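Local coordinates for protein K7 (PDB 3JRV), which binds the human RNA helicase DDX3 and blocks TBK1/IKKepsilon-driven IRF3 activation, and counters NF-kappa-B signalling through TRAF6 and IRAK2, at residues F12-I20 with T48-E56; V92-I102 with L131-L140. One frame throughout, in Å; residues are numbered along the deposited sequence. Where two conformers were deposited one is given.

Contact 1: F12-I20 with T48-E56; sequences FYFVDDDKI and TSCGRLYKE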
loop_
_atom_site.group_PDB
_atom_site.type_symbol
_atom_site.label_atom_id
_atom_site.label_comp_id
_atom_site.label_asym_id
_atom_site.label_seq_id
_atom_site.Cartn_x
_atom_site.Cartn_y
_atom_site.Cartn_z
ATOM N N PHE A 12 0.724 4.350 -13.581
ATOM C CA PHE A 12 0.371 3.225 -12.734
ATOM C C PHE A 12 0.144 2.009 -13.610
ATOM O O PHE A 12 -0.878 1.919 -14.289
ATOM C CB PHE A 12 -0.888 3.587 -11.938
ATOM C CG PHE A 12 -0.672 4.749 -11.039
ATOM C CD1 PHE A 12 -0.167 4.545 -9.777
ATOM C CD2 PHE A 12 -0.905 6.047 -11.468
ATOM C CE1 PHE A 12 0.119 5.570 -8.922
ATOM C CE2 PHE A 12 -0.638 7.116 -10.600
ATOM C CZ PHE A 12 -0.077 6.869 -9.336
ATOM N N TYR A 13 1.150 1.148 -13.670
ATOM C CA TYR A 13 1.162 0.040 -14.613
ATOM C C TYR A 13 0.180 -1.063 -14.264
ATOM O O TYR A 13 -0.217 -1.832 -15.164
ATOM C CB TYR A 13 2.559 -0.554 -14.658
ATOM C CG TYR A 13 3.546 0.409 -15.256
ATOM C CD1 TYR A 13 3.661 0.555 -16.647
ATOM C CD2 TYR A 13 4.359 1.183 -14.433
ATOM C CE1 TYR A 13 4.546 1.473 -17.177
ATOM C CE2 TYR A 13 5.277 2.068 -14.966
ATOM C CZ TYR A 13 5.374 2.199 -16.329
ATOM O OH TYR A 13 6.279 3.120 -16.836
ATOM N N PHE A 14 -0.220 -1.160 -12.986
ATOM C CA PHE A 14 -1.098 -2.259 -12.595
ATOM C C PHE A 14 -2.551 -1.863 -12.372
ATOM O O PHE A 14 -3.396 -2.723 -12.027
ATOM C CB PHE A 14 -0.590 -2.904 -11.301
ATOM C CG PHE A 14 0.788 -3.518 -11.417
ATOM C CD1 PHE A 14 0.938 -4.864 -11.734
ATOM C CD2 PHE A 14 1.925 -2.757 -11.149
ATOM C CE1 PHE A 14 2.229 -5.447 -11.782
ATOM C CE2 PHE A 14 3.200 -3.309 -11.218
ATOM C CZ PHE A 14 3.358 -4.638 -11.568
ATOM N N VAL A 15 -2.852 -0.570 -12.531
ATOM C CA VAL A 15 -4.148 -0.017 -12.123
ATOM C C VAL A 15 -5.369 -0.698 -12.730
ATOM O O VAL A 15 -6.389 -0.798 -12.037
ATOM C CB VAL A 15 -4.193 1.504 -12.350
ATOM C CG1 VAL A 15 -4.111 1.864 -13.854
ATOM C CG2 VAL A 15 -5.469 2.127 -11.756
ATOM N N ASP A 16 -5.265 -1.193 -13.979
ATOM C CA ASP A 16 -6.371 -1.857 -14.628
ATOM C C ASP A 16 -6.266 -3.394 -14.690
ATOM O O ASP A 16 -7.132 -4.060 -15.290
ATOM C CB ASP A 16 -6.599 -1.263 -16.025
ATOM C CG ASP A 16 -7.186 0.119 -15.939
ATOM O OD1 ASP A 16 -8.156 0.292 -15.163
ATOM O OD2 ASP A 16 -6.681 1.023 -16.633
ATOM N N ASP A 17 -5.256 -3.945 -14.013
ATOM C CA ASP A 17 -5.010 -5.407 -14.107
ATOM C C ASP A 17 -6.025 -6.167 -13.229
ATOM O O ASP A 17 -6.433 -5.692 -12.152
ATOM C CB ASP A 17 -3.597 -5.751 -13.626
ATOM C CG ASP A 17 -2.499 -5.240 -14.537
ATOM O OD1 ASP A 17 -2.782 -4.622 -15.592
ATOM O OD2 ASP A 17 -1.329 -5.486 -14.204
ATOM N N ASP A 18 -6.442 -7.336 -13.699
ATOM C CA ASP A 18 -7.322 -8.225 -12.963
ATOM C C ASP A 18 -6.559 -9.413 -12.417
ATOM O O ASP A 18 -7.155 -10.214 -11.720
ATOM C CB ASP A 18 -8.432 -8.769 -13.856
ATOM C CG ASP A 18 -9.527 -7.730 -14.144
ATOM O OD1 ASP A 18 -9.508 -6.634 -13.517
ATOM O OD2 ASP A 18 -10.377 -7.955 -15.049
ATOM N N LYS A 19 -5.271 -9.505 -12.717
ATOM C CA LYS A 19 -4.455 -10.699 -12.377
ATOM C C LYS A 19 -3.068 -10.240 -11.974
ATOM O O LYS A 19 -2.589 -9.212 -12.469
ATOM C CB LYS A 19 -4.251 -11.582 -13.674
ATOM C CG LYS A 19 -5.469 -12.107 -14.420
ATOM C CD LYS A 19 -6.205 -13.131 -13.611
ATOM C CE LYS A 19 -7.418 -13.679 -14.371
ATOM N NZ LYS A 19 -7.874 -14.873 -13.610
ATOM N N ILE A 20 -2.349 -11.044 -11.183
ATOM C CA ILE A 20 -0.885 -10.957 -11.125
ATOM C C ILE A 20 -0.336 -12.363 -10.961
ATOM O O ILE A 20 -0.751 -13.109 -10.064
ATOM C CB ILE A 20 -0.357 -10.073 -9.967
ATOM C CG1 ILE A 20 1.173 -10.019 -9.976
ATOM C CG2 ILE A 20 -0.904 -10.543 -8.578
ATOM C CD1 ILE A 20 1.734 -8.782 -9.342
ATOM N N THR A 48 -12.839 4.401 -8.530
ATOM C CA THR A 48 -13.497 3.184 -9.033
ATOM C C THR A 48 -12.891 2.676 -10.347
ATOM O O THR A 48 -13.187 1.572 -10.791
ATOM C CB THR A 48 -15.023 3.377 -9.287
ATOM O OG1 THR A 48 -15.247 4.167 -10.464
ATOM C CG2 THR A 48 -15.738 3.977 -8.101
ATOM N N SER A 49 -12.034 3.469 -10.974
ATOM C CA SER A 49 -11.492 3.110 -12.279
ATOM C C SER A 49 -10.204 2.324 -12.066
ATOM O O SER A 49 -9.074 2.829 -12.263
ATOM C CB SER A 49 -11.255 4.361 -13.128
ATOM O OG SER A 49 -12.489 4.981 -13.483
ATOM N N CYS A 50 -10.380 1.095 -11.580
ATOM C CA CYS A 50 -9.246 0.219 -11.340
ATOM C C CYS A 50 -9.731 -1.219 -11.463
ATOM O O CYS A 50 -10.942 -1.481 -11.527
ATOM C CB CYS A 50 -8.614 0.474 -9.955
ATOM S SG CYS A 50 -9.657 0.095 -8.583
ATOM N N GLY A 51 -8.776 -2.138 -11.582
ATOM C CA GLY A 51 -9.162 -3.515 -11.848
ATOM C C GLY A 51 -9.313 -4.353 -10.585
ATOM O O GLY A 51 -9.201 -3.841 -9.455
ATOM N N ARG A 52 -9.520 -5.654 -10.785
ATOM C CA ARG A 52 -9.743 -6.574 -9.660
ATOM C C ARG A 52 -8.534 -6.678 -8.745
ATOM O O ARG A 52 -8.705 -6.960 -7.563
ATOM C CB ARG A 52 -10.218 -7.975 -10.133
ATOM C CG ARG A 52 -11.606 -7.951 -10.808
ATOM C CD ARG A 52 -12.089 -9.357 -11.235
ATOM N NE ARG A 52 -12.456 -10.111 -10.033
ATOM C CZ ARG A 52 -12.200 -11.404 -9.809
ATOM N NH1 ARG A 52 -11.572 -12.143 -10.710
ATOM N NH2 ARG A 52 -12.568 -11.967 -8.663
ATOM N N LEU A 53 -7.315 -6.506 -9.282
ATOM C CA LEU A 53 -6.100 -6.616 -8.472
ATOM C C LEU A 53 -6.043 -5.489 -7.424
ATOM O O LEU A 53 -5.912 -5.734 -6.214
ATOM C CB LEU A 53 -4.869 -6.610 -9.372
ATOM C CG LEU A 53 -3.494 -6.633 -8.700
ATOM C CD1 LEU A 53 -3.374 -7.863 -7.782
ATOM C CD2 LEU A 53 -2.409 -6.571 -9.778
ATOM N N TYR A 54 -6.167 -4.249 -7.883
ATOM C CA TYR A 54 -6.254 -3.110 -6.941
ATOM C C TYR A 54 -7.422 -3.258 -5.987
ATOM O O TYR A 54 -7.272 -2.978 -4.800
ATOM C CB TYR A 54 -6.381 -1.790 -7.706
ATOM C CG TYR A 54 -5.071 -1.114 -7.999
ATOM C CD1 TYR A 54 -3.918 -1.825 -8.301
ATOM C CD2 TYR A 54 -5.029 0.283 -8.125
ATOM C CE1 TYR A 54 -2.727 -1.176 -8.692
ATOM C CE2 TYR A 54 -3.851 0.929 -8.444
ATOM C CZ TYR A 54 -2.698 0.222 -8.697
ATOM O OH TYR A 54 -1.605 0.946 -9.093
ATOM N N LYS A 55 -8.583 -3.686 -6.470
ATOM C CA LYS A 55 -9.754 -3.880 -5.572
ATOM C C LYS A 55 -9.400 -4.890 -4.468
ATOM O O LYS A 55 -9.780 -4.695 -3.313
ATOM C CB LYS A 55 -10.996 -4.297 -6.374
ATOM C CG LYS A 55 -11.593 -3.086 -7.113
ATOM C CD LYS A 55 -12.800 -3.475 -7.929
ATOM C CE LYS A 55 -13.309 -2.277 -8.708
ATOM N NZ LYS A 55 -14.062 -2.791 -9.873
ATOM N N GLU A 56 -8.682 -5.974 -4.816
ATOM C CA GLU A 56 -8.279 -6.925 -3.778
ATOM C C GLU A 56 -7.376 -6.278 -2.742
ATOM O O GLU A 56 -7.547 -6.515 -1.532
ATOM C CB GLU A 56 -7.537 -8.133 -4.365
ATOM C CG GLU A 56 -8.382 -9.314 -4.775
ATOM C CD GLU A 56 -9.538 -9.696 -3.849
ATOM O OE1 GLU A 56 -9.423 -10.061 -2.637
ATOM O OE2 GLU A 56 -10.606 -9.798 -4.441
HETATM O O HOH W 1 -6.043 -3.483 -10.671
HETATM O O HOH W 2 -7.840 3.272 -14.798
#
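Three backbone amides in a row at the start of helix 52-58, those of Gly51, Arg52 and Leu53, donate in turn to Val15, Asp18 and Asp17 of the N-terminal loop, with Asp16 and Gly51 4.3 Å apart at their CA atoms. The loop thus closes over a helix N-terminus of this poxvirus Bcl-2-like, all-helical domain, and Gly51 is the N-cap residue. Gly51 N reaches Val15 O at 2.8 Å, while Leu53 N meets Asp17 O at 3.1 Å. A type I turn from Phe14 to Asp17 brings these carbonyls round to the helix. Between the two bonds, Arg52 N points almost straight (178°) at Asp18 OD1, 2.9 Å away, on the anti side of the carboxylate and 31° out of its plane. Such an acidic group beside a helix start probably gains from the helix dipole.

In the first helical turn, the Tyr54 ring packs against the loop. Val15 CA sits over one face of the Tyr54 ring, 3.8 Å from its centroid and 14° off the normal. With CG2 anti to the backbone N, Val15 also lays that methyl against Tyr54 CE2. The Tyr54 hydroxyl bonds to Glu32 of helix 26-42, whose carboxylate also receives the amides of Tyr13 and Phe14, so one acid ties loop and ring together. Leu53 CD1 touches Ile20 CG2 at 3.7 Å, whereas CD2 lies among Lys19 O, Ile20 CB, Asp17 CB and Phe14 CD1. A water accepts from Tyr54 N at 2.9 Å and lies 2.7 Å from Asp17 O.

Contact 2: V92-I102 with L131-L140; sequences VHDQESLFATI and LMTDDNINIL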
loop_
_atom_site.group_PDB
_atom_site.type_symbol
_atom_site.label_atom_id
_atom_site.label_comp_id
_atom_site.label_asym_id
_atom_site.label_seq_id
_atom_site.Cartn_x
_atom_site.Cartn_y
_atom_site.Cartn_z
ATOM N N VAL A 92 7.273 -7.956 10.711
ATOM C CA VAL A 92 6.003 -8.394 10.119
ATOM C C VAL A 92 6.229 -9.730 9.418
ATOM O O VAL A 92 6.941 -9.813 8.408
ATOM C CB VAL A 92 5.470 -7.342 9.084
ATOM C CG1 VAL A 92 4.236 -7.895 8.386
ATOM C CG2 VAL A 92 5.083 -6.049 9.811
ATOM N N HIS A 93 5.677 -10.785 10.009
ATOM C CA HIS A 93 6.015 -12.143 9.589
ATOM C C HIS A 93 4.852 -13.119 9.445
ATOM O O HIS A 93 5.058 -14.338 9.518
ATOM C CB HIS A 93 7.063 -12.717 10.545
ATOM C CG HIS A 93 8.353 -11.962 10.527
ATOM N ND1 HIS A 93 9.106 -11.795 9.378
ATOM C CD2 HIS A 93 9.030 -11.337 11.519
ATOM C CE1 HIS A 93 10.152 -11.035 9.654
ATOM N NE2 HIS A 93 10.132 -10.750 10.945
ATOM N N ASP A 94 3.629 -12.630 9.266
ATOM C CA ASP A 94 2.514 -13.538 9.054
ATOM C C ASP A 94 1.490 -12.851 8.169
ATOM O O ASP A 94 1.539 -11.601 8.002
ATOM C CB ASP A 94 1.870 -13.932 10.390
ATOM C CG ASP A 94 1.217 -12.728 11.108
ATOM O OD1 ASP A 94 1.902 -12.006 11.885
ATOM O OD2 ASP A 94 0.018 -12.491 10.895
ATOM N N GLN A 95 0.589 -13.638 7.593
ATOM C CA GLN A 95 -0.316 -13.102 6.578
ATOM C C GLN A 95 -1.172 -11.943 7.129
ATOM O O GLN A 95 -1.336 -10.914 6.468
ATOM C CB GLN A 95 -1.222 -14.219 6.012
ATOM C CG GLN A 95 -2.193 -13.752 4.975
ATOM C CD GLN A 95 -2.860 -14.897 4.290
ATOM O OE1 GLN A 95 -2.181 -15.823 3.812
ATOM N NE2 GLN A 95 -4.180 -14.860 4.232
ATOM N N GLU A 96 -1.780 -12.114 8.296
ATOM C CA GLU A 96 -2.715 -11.091 8.759
ATOM C C GLU A 96 -1.959 -9.788 9.040
ATOM O O GLU A 96 -2.431 -8.698 8.655
ATOM C CB GLU A 96 -3.489 -11.489 10.022
ATOM C CG GLU A 96 -4.636 -10.499 10.343
ATOM C CD GLU A 96 -5.499 -10.907 11.577
ATOM O OE1 GLU A 96 -5.046 -11.786 12.357
ATOM O OE2 GLU A 96 -6.611 -10.331 11.783
ATOM N N SER A 97 -0.807 -9.903 9.691
ATOM C CA SER A 97 0.018 -8.733 10.002
ATOM C C SER A 97 0.493 -8.060 8.707
ATOM O O SER A 97 0.503 -6.823 8.597
ATOM C CB SER A 97 1.220 -9.123 10.881
ATOM O OG SER A 97 1.863 -7.946 11.296
ATOM N N LEU A 98 0.857 -8.868 7.709
ATOM C CA LEU A 98 1.343 -8.316 6.449
ATOM C C LEU A 98 0.206 -7.506 5.795
ATOM O O LEU A 98 0.432 -6.366 5.306
ATOM C CB LEU A 98 1.814 -9.466 5.540
ATOM C CG LEU A 98 2.160 -9.061 4.085
ATOM C CD1 LEU A 98 3.353 -8.075 4.113
ATOM C CD2 LEU A 98 2.519 -10.345 3.304
ATOM N N PHE A 99 -0.971 -8.123 5.673
ATOM C CA PHE A 99 -2.103 -7.458 4.994
ATOM C C PHE A 99 -2.545 -6.225 5.765
ATOM O O PHE A 99 -2.878 -5.200 5.158
ATOM C CB PHE A 99 -3.294 -8.382 4.707
ATOM C CG PHE A 99 -2.987 -9.549 3.800
ATOM C CD1 PHE A 99 -1.762 -9.662 3.151
ATOM C CD2 PHE A 99 -3.977 -10.502 3.564
ATOM C CE1 PHE A 99 -1.495 -10.784 2.284
ATOM C CE2 PHE A 99 -3.730 -11.633 2.711
ATOM C CZ PHE A 99 -2.504 -11.740 2.054
ATOM N N ALA A 100 -2.555 -6.308 7.099
ATOM C CA ALA A 100 -2.873 -5.123 7.927
ATOM C C ALA A 100 -1.872 -4.016 7.673
ATOM O O ALA A 100 -2.242 -2.836 7.646
ATOM C CB ALA A 100 -2.855 -5.500 9.391
ATOM N N THR A 101 -0.603 -4.365 7.496
ATOM C CA THR A 101 0.452 -3.346 7.357
ATOM C C THR A 101 0.292 -2.666 5.991
ATOM O O THR A 101 0.412 -1.446 5.881
ATOM C CB THR A 101 1.864 -3.964 7.474
ATOM O OG1 THR A 101 1.997 -4.551 8.771
ATOM C CG2 THR A 101 3.015 -2.927 7.308
ATOM N N ILE A 102 0.041 -3.446 4.938
ATOM C CA ILE A 102 -0.261 -2.828 3.641
ATOM C C ILE A 102 -1.491 -1.916 3.742
ATOM O O ILE A 102 -1.493 -0.802 3.172
ATOM C CB ILE A 102 -0.447 -3.936 2.543
ATOM C CG1 ILE A 102 0.886 -4.669 2.383
ATOM C CG2 ILE A 102 -0.945 -3.306 1.227
ATOM C CD1 ILE A 102 0.739 -5.978 1.597
ATOM N N LEU A 131 9.732 -5.037 4.489
ATOM C CA LEU A 131 8.396 -5.596 4.607
ATOM C C LEU A 131 8.266 -6.808 3.700
ATOM O O LEU A 131 7.755 -7.880 4.127
ATOM C CB LEU A 131 7.352 -4.547 4.198
ATOM C CG LEU A 131 5.886 -4.979 4.347
ATOM C CD1 LEU A 131 5.529 -5.379 5.793
ATOM C CD2 LEU A 131 4.937 -3.896 3.869
HETATM N N MSE A 132 8.723 -6.654 2.459
HETATM C CA MSE A 132 8.446 -7.660 1.432
HETATM C C MSE A 132 9.631 -8.619 1.357
HETATM O O MSE A 132 10.326 -8.709 0.344
HETATM C CB MSE A 132 8.181 -6.992 0.067
HETATM C CG MSE A 132 6.891 -6.115 0.042
HETATM SE SE MSE A 132 5.205 -6.771 0.890
HETATM C CE MSE A 132 4.990 -8.394 -0.138
ATOM N N THR A 133 9.829 -9.379 2.432
ATOM C CA THR A 133 10.761 -10.524 2.417
ATOM C C THR A 133 10.264 -11.537 1.393
ATOM O O THR A 133 9.081 -11.527 1.016
ATOM C CB THR A 133 10.743 -11.252 3.784
ATOM O OG1 THR A 133 9.401 -11.663 4.099
ATOM C CG2 THR A 133 11.209 -10.329 4.892
ATOM N N ASP A 134 11.100 -12.521 1.062
ATOM C CA ASP A 134 10.634 -13.562 0.123
ATOM C C ASP A 134 9.394 -14.297 0.650
ATOM O O ASP A 134 8.460 -14.577 -0.102
ATOM C CB ASP A 134 11.776 -14.542 -0.192
ATOM C CG ASP A 134 12.763 -13.995 -1.212
ATOM O OD1 ASP A 134 12.351 -13.162 -2.043
ATOM O OD2 ASP A 134 13.959 -14.392 -1.178
ATOM N N ASP A 135 9.319 -14.532 1.958
ATOM C CA ASP A 135 8.139 -15.225 2.478
ATOM C C ASP A 135 6.893 -14.374 2.355
ATOM O O ASP A 135 5.812 -14.876 2.001
ATOM C CB ASP A 135 8.343 -15.684 3.932
ATOM C CG ASP A 135 7.263 -16.664 4.416
ATOM O OD1 ASP A 135 6.953 -17.691 3.748
ATOM O OD2 ASP A 135 6.718 -16.404 5.511
ATOM N N ASN A 136 7.042 -13.078 2.628
ATOM C CA ASN A 136 5.882 -12.215 2.534
ATOM C C ASN A 136 5.419 -12.050 1.085
ATOM O O ASN A 136 4.239 -11.957 0.805
ATOM C CB ASN A 136 6.144 -10.859 3.208
ATOM C CG ASN A 136 6.056 -10.973 4.725
ATOM O OD1 ASN A 136 5.423 -11.915 5.236
ATOM N ND2 ASN A 136 6.642 -10.032 5.447
ATOM N N ILE A 137 6.378 -11.922 0.175
ATOM C CA ILE A 137 6.057 -11.920 -1.265
ATOM C C ILE A 137 5.260 -13.159 -1.642
ATOM O O ILE A 137 4.224 -13.064 -2.305
ATOM C CB ILE A 137 7.321 -11.809 -2.131
ATOM C CG1 ILE A 137 7.916 -10.420 -1.940
ATOM C CG2 ILE A 137 6.986 -12.127 -3.616
ATOM C CD1 ILE A 137 9.271 -10.270 -2.620
ATOM N N ASN A 138 5.710 -14.319 -1.152
ATOM C CA ASN A 138 4.998 -15.547 -1.455
ATOM C C ASN A 138 3.600 -15.606 -0.840
ATOM O O ASN A 138 2.649 -16.029 -1.503
ATOM C CB ASN A 138 5.840 -16.742 -1.042
ATOM C CG ASN A 138 7.019 -16.955 -2.013
ATOM O OD1 ASN A 138 6.994 -16.470 -3.166
ATOM N ND2 ASN A 138 8.052 -17.630 -1.556
ATOM N N ILE A 139 3.481 -15.153 0.415
ATOM C CA ILE A 139 2.184 -15.127 1.077
ATOM C C ILE A 139 1.228 -14.284 0.200
ATOM O O ILE A 139 0.085 -14.657 -0.043
ATOM C CB ILE A 139 2.285 -14.524 2.485
ATOM C CG1 ILE A 139 2.945 -15.552 3.420
ATOM C CG2 ILE A 139 0.868 -14.136 3.010
ATOM C CD1 ILE A 139 3.415 -14.959 4.713
ATOM N N LEU A 140 1.680 -13.096 -0.171
ATOM C CA LEU A 140 0.829 -12.166 -0.907
ATOM C C LEU A 140 0.437 -12.712 -2.281
ATOM O O LEU A 140 -0.740 -12.727 -2.641
ATOM C CB LEU A 140 1.493 -10.797 -1.023
ATOM C CG LEU A 140 0.638 -9.772 -1.783
ATOM C CD1 LEU A 140 -0.744 -9.607 -1.142
ATOM C CD2 LEU A 140 1.396 -8.450 -1.897
HETATM O O HOH W 3 6.945 -16.090 8.648
HETATM O O HOH W 4 -1.264 -16.704 1.343
#
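One side-chain amide carries the direct polar link: Asn136 ND2 donates to Val92 O at 3.0 Å with an N-H...O angle of 164°. The acceptor lies in the amide plane, but the donor stands 40° out of the carbonyl plane of Val92. The same nitrogen also bonds to Leu131 O at 2.8 Å, again in the amide plane; two bonds therefore fix the rotation of this buried amide. Asn136 N donates to Thr133 OG1, the N-cap of helix 134-148, and the first turn of helix 95-114 is capped similarly by Asp94 OD2 on Ser97 N.

Two waters bridge the segments, one joining Gln95 OE1 to Ile139 O and another His93 O to Asp135 OD2.

Apolar packing centres on Leu98. Its CG is anti to the backbone N, and the two methyls part: CD1 meets Leu131 CD1 and the selenium of Met132 (selenomethionine), each at 3.9 Å, while CD2 slides past Asn136 CB at 3.7 Å. Ile139 CG2 packs along the extended Gln95 chain, 3.7 Å from Gln95 CG, and near Leu98 CD2. Leu131 CD1 is met tip to tip by Thr101 CG2, and Phe99 CE1 reaches Leu140 CD1 at 3.7 Å.

The axes of segments 95-102 and 134-140 approach to 10.3 Å, with a signed crossing angle of -84°. Helix 60-68 borders this crossing through Phe60, stacked on Phe99, and helix 26-42 through Ile26 and Ile30 against Leu140.

In the fold
Contact 1 and contact 2 follow one another along the chain, the first complete before the second begins. Their centres are 19 Å apart and their nearest atoms about 6 Å, without touching; each centre lies 12 to 13 Å from that of the chain. They are joined through shared helices. Helix 26-42 meets Phe14 and Leu53 of contact 1 through Leu29, and Met132 of contact 2 through Ile26 and Ile27. Helix 134-148 supplies Leu140 to contact 2 and, near its C-terminal end, Leu148 to Leu53 and Arg52 of contact 1. Contact 1 thus fastens the N-terminal loop to the start of helix 52-58, while contact 2 is a helix-helix crossing within the Bcl-2-like fold.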